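Local coordinates for GTP-binding protein (Thermus thermophilus, PDB 2DBY), which binds GDP and probably works as an ATPase that associates with the ribosome and its large subunit, at residues Arg228-Ala231 with Leu232-Ala236; Asp139-Thr142 with Leu143-Leu147; Pro197-Thr200 with Ala201-Val204. All blocks are in the same frame, centred on the assembly; numbering follows the deposited sequence.

Contact 1. Residues Arg228-Ala231 with Leu232-Ala236; sequences RRKA and LEEGA
K230 CE lies over one face of the E234 carboxylate, displaced toward CG, 4.0 Å from OE1; the two side chains pass each other at a slant. E233, next in the helix, crosses the same lysine at about a right angle, with OE2 4.1 Å from K230 CD. With CG opposite the backbone N (chi1 179°) and a kink at chi2, the lysine chain runs past both. The flank of this helix lies against L125 and A128 of helix 124-156. Beneath the side chains, E234 N bonds to K230 O at 2.9 Å. Two residues later A236 N reaches back to A231 O at 3.0 Å; G235, just before A236, has positive phi: the 6→1 bond of a Schellman C-cap. Its apolar partner is the pair A231 CB and A236 CB, 4.3 Å apart. A231 also faces Y206 and V238, strand residues of the beta-alpha-beta unit that helix 222-234 completes. Since K230 NZ stays 5.3 Å from E234 OE1 and 6.2 Å from E233 OE2, the glutamates meet the lysine's methylenes, not its ammonium, and their opposite charges would attract only at a distance, while the helix end is secured by backbone bonds.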
# COMPACT_ATOMS: atom_id res chain seq x y z
N ARG A 228 -13.49 10.37 -9.90
CA ARG A 228 -12.25 11.13 -9.93
C ARG A 228 -12.46 12.50 -9.25
O ARG A 228 -11.60 12.99 -8.51
CB ARG A 228 -11.74 11.33 -11.37
CG ARG A 228 -11.30 10.04 -12.05
CD ARG A 228 -10.68 10.28 -13.40
NE ARG A 228 -10.34 9.05 -14.12
CZ ARG A 228 -9.32 8.24 -13.83
NH1 ARG A 228 -8.51 8.51 -12.81
NH2 ARG A 228 -9.11 7.15 -14.56
N ARG A 229 -13.62 13.12 -9.51
CA ARG A 229 -13.96 14.43 -8.92
C ARG A 229 -14.02 14.35 -7.38
O ARG A 229 -13.44 15.20 -6.67
CB ARG A 229 -15.30 14.92 -9.50
CG ARG A 229 -15.95 16.13 -8.83
CD ARG A 229 -17.00 16.77 -9.79
NE ARG A 229 -17.97 15.81 -10.36
CZ ARG A 229 -19.01 15.31 -9.69
NH1 ARG A 229 -19.22 15.67 -8.43
NH2 ARG A 229 -19.86 14.47 -10.29
N LYS A 230 -14.70 13.32 -6.87
CA LYS A 230 -14.83 13.10 -5.44
C LYS A 230 -13.47 12.76 -4.85
O LYS A 230 -13.16 13.16 -3.72
CB LYS A 230 -15.78 11.94 -5.14
CG LYS A 230 -15.93 11.63 -3.66
CD LYS A 230 -16.77 12.69 -2.96
CE LYS A 230 -17.26 12.21 -1.59
NZ LYS A 230 -18.07 10.97 -1.68
N ALA A 231 -12.68 12.00 -5.58
CA ALA A 231 -11.34 11.62 -5.11
C ALA A 231 -10.51 12.88 -4.84
O ALA A 231 -9.76 12.95 -3.85
CB ALA A 231 -10.62 10.74 -6.15
N LEU A 232 -10.64 13.87 -5.70
CA LEU A 232 -9.85 15.08 -5.52
C LEU A 232 -10.24 15.79 -4.23
O LEU A 232 -9.37 16.32 -3.53
CB LEU A 232 -10.00 16.03 -6.72
CG LEU A 232 -8.96 17.13 -6.80
CD1 LEU A 232 -7.56 16.49 -6.89
CD2 LEU A 232 -9.23 18.02 -8.02
N GLU A 233 -11.53 15.76 -3.90
CA GLU A 233 -12.03 16.40 -2.68
C GLU A 233 -11.64 15.63 -1.44
O GLU A 233 -11.41 16.21 -0.38
CB GLU A 233 -13.55 16.52 -2.70
CG GLU A 233 -14.08 17.36 -3.83
CD GLU A 233 -15.58 17.51 -3.77
OE1 GLU A 233 -16.11 18.38 -4.49
OE2 GLU A 233 -16.23 16.77 -3.00
N GLU A 234 -11.57 14.32 -1.57
CA GLU A 234 -11.24 13.47 -0.42
C GLU A 234 -9.76 13.10 -0.28
O GLU A 234 -9.40 12.38 0.66
CB GLU A 234 -12.09 12.18 -0.49
CG GLU A 234 -13.61 12.45 -0.46
CD GLU A 234 -14.06 13.26 0.77
OE1 GLU A 234 -14.66 14.35 0.58
OE2 GLU A 234 -13.82 12.84 1.91
N GLY A 235 -8.92 13.57 -1.20
CA GLY A 235 -7.49 13.24 -1.12
C GLY A 235 -7.20 11.77 -1.40
O GLY A 235 -6.23 11.22 -0.88
N ALA A 236 -8.04 11.13 -2.22
CA ALA A 236 -7.88 9.71 -2.57
C ALA A 236 -7.30 9.56 -3.98
O ALA A 236 -7.37 10.50 -4.79
CB ALA A 236 -9.25 9.01 -2.51

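Contact 2. Residues Asp139-Thr142 with Leu143-Leu147; sequences DLAT and LERRL
R145 folds its guanidinium back over the preceding turn of the helix, one face lying above A141 O, which sits 3.6 Å from the plane beneath its centre. The bend at chi3 (-74°) brings the group there, and NH1 comes to rest 3.8 Å from A141 CB. The same carbonyl oxygen accepts the regular helix bond from R145 N, so it is bonded to the arginine's N and lies under its guanidinium. NH2 extends toward T142, whose OG1 holds water 1 at 2.6 Å; that water lies in plane at the guanidinium edge and takes a weak bond from NH2 at 3.4 Å. T142 OG1 is also hydrogen-bonded to A138 O, one turn earlier. E144 follows a related course: with CG opposite its carbonyl carbon (chi1 -72°), the chain passes across L140 O, CD lying 3.2 Å from that oxygen, and OE1 goes on to the hydroxyl of Y171. R146 starts similarly, CG resting 3.3 Å from T142 O and 4.2 Å from T142 CG2, before its guanidinium departs to a salt bridge with E195. On another face of the helix, L143 sets CG 3.4 Å from D139 O and packs on Y171, with L147 following against A167. These leucines, spaced i, i+4 against helix 161-175 with polar residues on other faces, pack as in an antiparallel helical hairpin, consistent with the coiled coil predicted here.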
# COMPACT_ATOMS: atom_id res chain seq x y z
N ASP A 139 -13.94 9.11 14.26
CA ASP A 139 -12.81 10.02 14.45
C ASP A 139 -13.18 11.24 15.29
O ASP A 139 -12.34 11.73 16.07
CB ASP A 139 -12.28 10.52 13.10
CG ASP A 139 -11.33 9.51 12.44
OD1 ASP A 139 -10.97 8.51 13.09
OD2 ASP A 139 -10.94 9.74 11.27
N LEU A 140 -14.41 11.72 15.13
CA LEU A 140 -14.85 12.89 15.92
C LEU A 140 -14.91 12.48 17.39
O LEU A 140 -14.49 13.24 18.25
CB LEU A 140 -16.22 13.41 15.43
CG LEU A 140 -16.14 14.12 14.08
CD1 LEU A 140 -17.55 14.33 13.47
CD2 LEU A 140 -15.48 15.48 14.30
N ALA A 141 -15.41 11.28 17.67
CA ALA A 141 -15.45 10.79 19.04
C ALA A 141 -14.02 10.64 19.60
O ALA A 141 -13.73 10.97 20.75
CB ALA A 141 -16.19 9.44 19.09
N THR A 142 -13.11 10.13 18.77
CA THR A 142 -11.73 9.99 19.21
C THR A 142 -11.14 11.35 19.52
O THR A 142 -10.45 11.52 20.53
CB THR A 142 -10.88 9.34 18.11
OG1 THR A 142 -11.32 8.00 17.95
CG2 THR A 142 -9.38 9.36 18.47
N LEU A 143 -11.40 12.32 18.65
CA LEU A 143 -10.87 13.66 18.86
C LEU A 143 -11.43 14.28 20.13
O LEU A 143 -10.70 14.92 20.88
CB LEU A 143 -11.19 14.56 17.66
CG LEU A 143 -10.24 14.36 16.47
CD1 LEU A 143 -10.83 14.98 15.23
CD2 LEU A 143 -8.88 14.98 16.81
N GLU A 144 -12.72 14.08 20.38
CA GLU A 144 -13.33 14.67 21.59
C GLU A 144 -12.63 14.11 22.81
O GLU A 144 -12.31 14.84 23.75
CB GLU A 144 -14.84 14.36 21.61
CG GLU A 144 -15.61 15.19 20.54
CD GLU A 144 -16.89 14.54 20.01
OE1 GLU A 144 -17.44 15.07 19.01
OE2 GLU A 144 -17.34 13.52 20.57
N ARG A 145 -12.38 12.80 22.80
CA ARG A 145 -11.69 12.20 23.94
C ARG A 145 -10.26 12.71 24.07
O ARG A 145 -9.80 13.02 25.17
CB ARG A 145 -11.67 10.67 23.82
CG ARG A 145 -13.00 10.01 24.04
CD ARG A 145 -12.84 8.49 24.08
NE ARG A 145 -12.61 7.89 22.76
CZ ARG A 145 -13.58 7.56 21.91
NH1 ARG A 145 -14.85 7.76 22.23
NH2 ARG A 145 -13.27 7.01 20.74
N ARG A 146 -9.53 12.82 22.95
CA ARG A 146 -8.16 13.31 23.02
C ARG A 146 -8.07 14.78 23.41
O ARG A 146 -7.17 15.17 24.16
CB ARG A 146 -7.43 13.10 21.67
CG ARG A 146 -7.27 11.64 21.27
CD ARG A 146 -6.71 10.80 22.42
NE ARG A 146 -5.33 11.15 22.70
CZ ARG A 146 -4.72 10.92 23.86
NH1 ARG A 146 -5.39 10.33 24.85
NH2 ARG A 146 -3.45 11.24 24.02
N LEU A 147 -9.00 15.61 22.93
CA LEU A 147 -8.96 17.04 23.28
C LEU A 147 -9.05 17.21 24.79
O LEU A 147 -8.34 18.03 25.38
CB LEU A 147 -10.09 17.80 22.59
CG LEU A 147 -9.90 18.10 21.09
CD1 LEU A 147 -11.19 18.59 20.48
CD2 LEU A 147 -8.79 19.17 20.91
O HOH W 1 -10.25 6.21 19.47

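Contact 3. Residues Pro197-Thr200 with Ala201-Val204; sequences PLLT and AKPV
A201 closes a short turn on L198: its N bonds to L198 O at 3.1 Å, an i to i+3 bond. Its CB meets L198 CB at 4.0 Å, and both residues also rest on L193 of helix 187-195. K202 comes next, its N making a weak bond to L199 O at 3.3 Å that prolongs the 3-10 turn by one step. The lysine then runs alongside L199, the two side chains pointing the same way, with CE 3.8 Å from L199 CD2. This turn lies where the chain leaves helix 187-195 and prepares to enter strand 204-209, a parallel strand of the P-loop GTPase sheet whose last residue, N209, binds GDP. The bend at chi4 (-73°) swings NZ of K202 to water 2 at 2.9 Å; that water donates to P197 O at 2.7 Å. NZ is also bound to V100 O and, weakly, to R98 O, so the methylenes pack on L199 while NZ has main-chain oxygens and a water, which would suit a protonated amine. A second water, water 3, donates to L199 O at 2.7 Å and to K202 O at 2.8 Å, bridging the two carbonyls; K202 O takes a further bond from NE of R181. P203 makes a backbone bond with I103, and V204 begins the strand, pairing with E237.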
# COMPACT_ATOMS: atom_id res chain seq x y z
N PRO A 197 -3.78 7.50 15.37
CA PRO A 197 -4.02 7.21 13.95
C PRO A 197 -5.48 7.23 13.57
O PRO A 197 -6.13 6.19 13.50
CB PRO A 197 -3.39 5.81 13.76
CG PRO A 197 -2.48 5.63 14.96
CD PRO A 197 -3.24 6.32 16.08
N LEU A 198 -6.00 8.43 13.29
CA LEU A 198 -7.40 8.60 12.92
C LEU A 198 -7.75 7.77 11.69
O LEU A 198 -6.94 7.62 10.77
CB LEU A 198 -7.71 10.08 12.62
CG LEU A 198 -7.57 11.00 13.84
CD1 LEU A 198 -7.93 12.44 13.41
CD2 LEU A 198 -8.47 10.52 14.98
N LEU A 199 -8.96 7.23 11.67
CA LEU A 199 -9.38 6.40 10.55
C LEU A 199 -9.37 7.16 9.22
O LEU A 199 -8.98 6.60 8.18
CB LEU A 199 -10.77 5.84 10.81
CG LEU A 199 -10.88 5.06 12.13
CD1 LEU A 199 -12.27 4.43 12.17
CD2 LEU A 199 -9.79 3.94 12.25
N THR A 200 -9.79 8.43 9.25
CA THR A 200 -9.83 9.23 8.03
C THR A 200 -8.48 9.82 7.64
O THR A 200 -8.39 10.54 6.64
CB THR A 200 -10.88 10.38 8.10
OG1 THR A 200 -10.55 11.25 9.17
CG2 THR A 200 -12.28 9.81 8.32
N ALA A 201 -7.45 9.50 8.42
CA ALA A 201 -6.08 9.94 8.09
C ALA A 201 -5.40 8.86 7.21
O ALA A 201 -4.36 9.12 6.58
CB ALA A 201 -5.26 10.17 9.40
N LYS A 202 -5.97 7.65 7.18
CA LYS A 202 -5.39 6.59 6.34
C LYS A 202 -5.56 6.94 4.85
O LYS A 202 -6.61 7.44 4.42
CB LYS A 202 -6.07 5.23 6.63
CG LYS A 202 -6.00 4.80 8.10
CD LYS A 202 -6.83 3.53 8.37
CE LYS A 202 -6.88 3.20 9.87
NZ LYS A 202 -5.58 2.65 10.38
N PRO A 203 -4.52 6.67 4.05
CA PRO A 203 -4.62 6.97 2.61
C PRO A 203 -5.76 6.14 2.04
O PRO A 203 -6.02 5.01 2.50
CB PRO A 203 -3.28 6.51 2.06
CG PRO A 203 -2.35 6.72 3.22
CD PRO A 203 -3.15 6.28 4.41
N VAL A 204 -6.40 6.67 1.01
CA VAL A 204 -7.52 5.97 0.39
C VAL A 204 -7.36 5.84 -1.11
O VAL A 204 -6.83 6.78 -1.76
CB VAL A 204 -8.86 6.72 0.62
CG1 VAL A 204 -9.96 6.12 -0.28
CG2 VAL A 204 -9.28 6.64 2.09
O HOH W 2 -6.08 3.51 13.15
O HOH W 3 -9.14 7.06 5.52

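In the fold
The three local contacts differ in burial and in chemistry. Contact 3 is the buried one, its centre about 13 Å from that of the chain, and relies on a 3-10 turn, two waters and main-chain acceptors. Contact 2, on helix 124-156 and centred about 27 Å from the chain centre, and contact 1, ending helix 222-234, each show charged side chains on one flank, apolar ones on another. Contact 3 joins them: D139 of contact 2 takes T200 OG1 and the L199 amide in probable hydrogen bonds, while A236 of contact 1 packs its CB 3.4 Å from V204 O. Contacts 1 and 2 do not touch, yet both use helix 124-156, one as neighbour, the other as body.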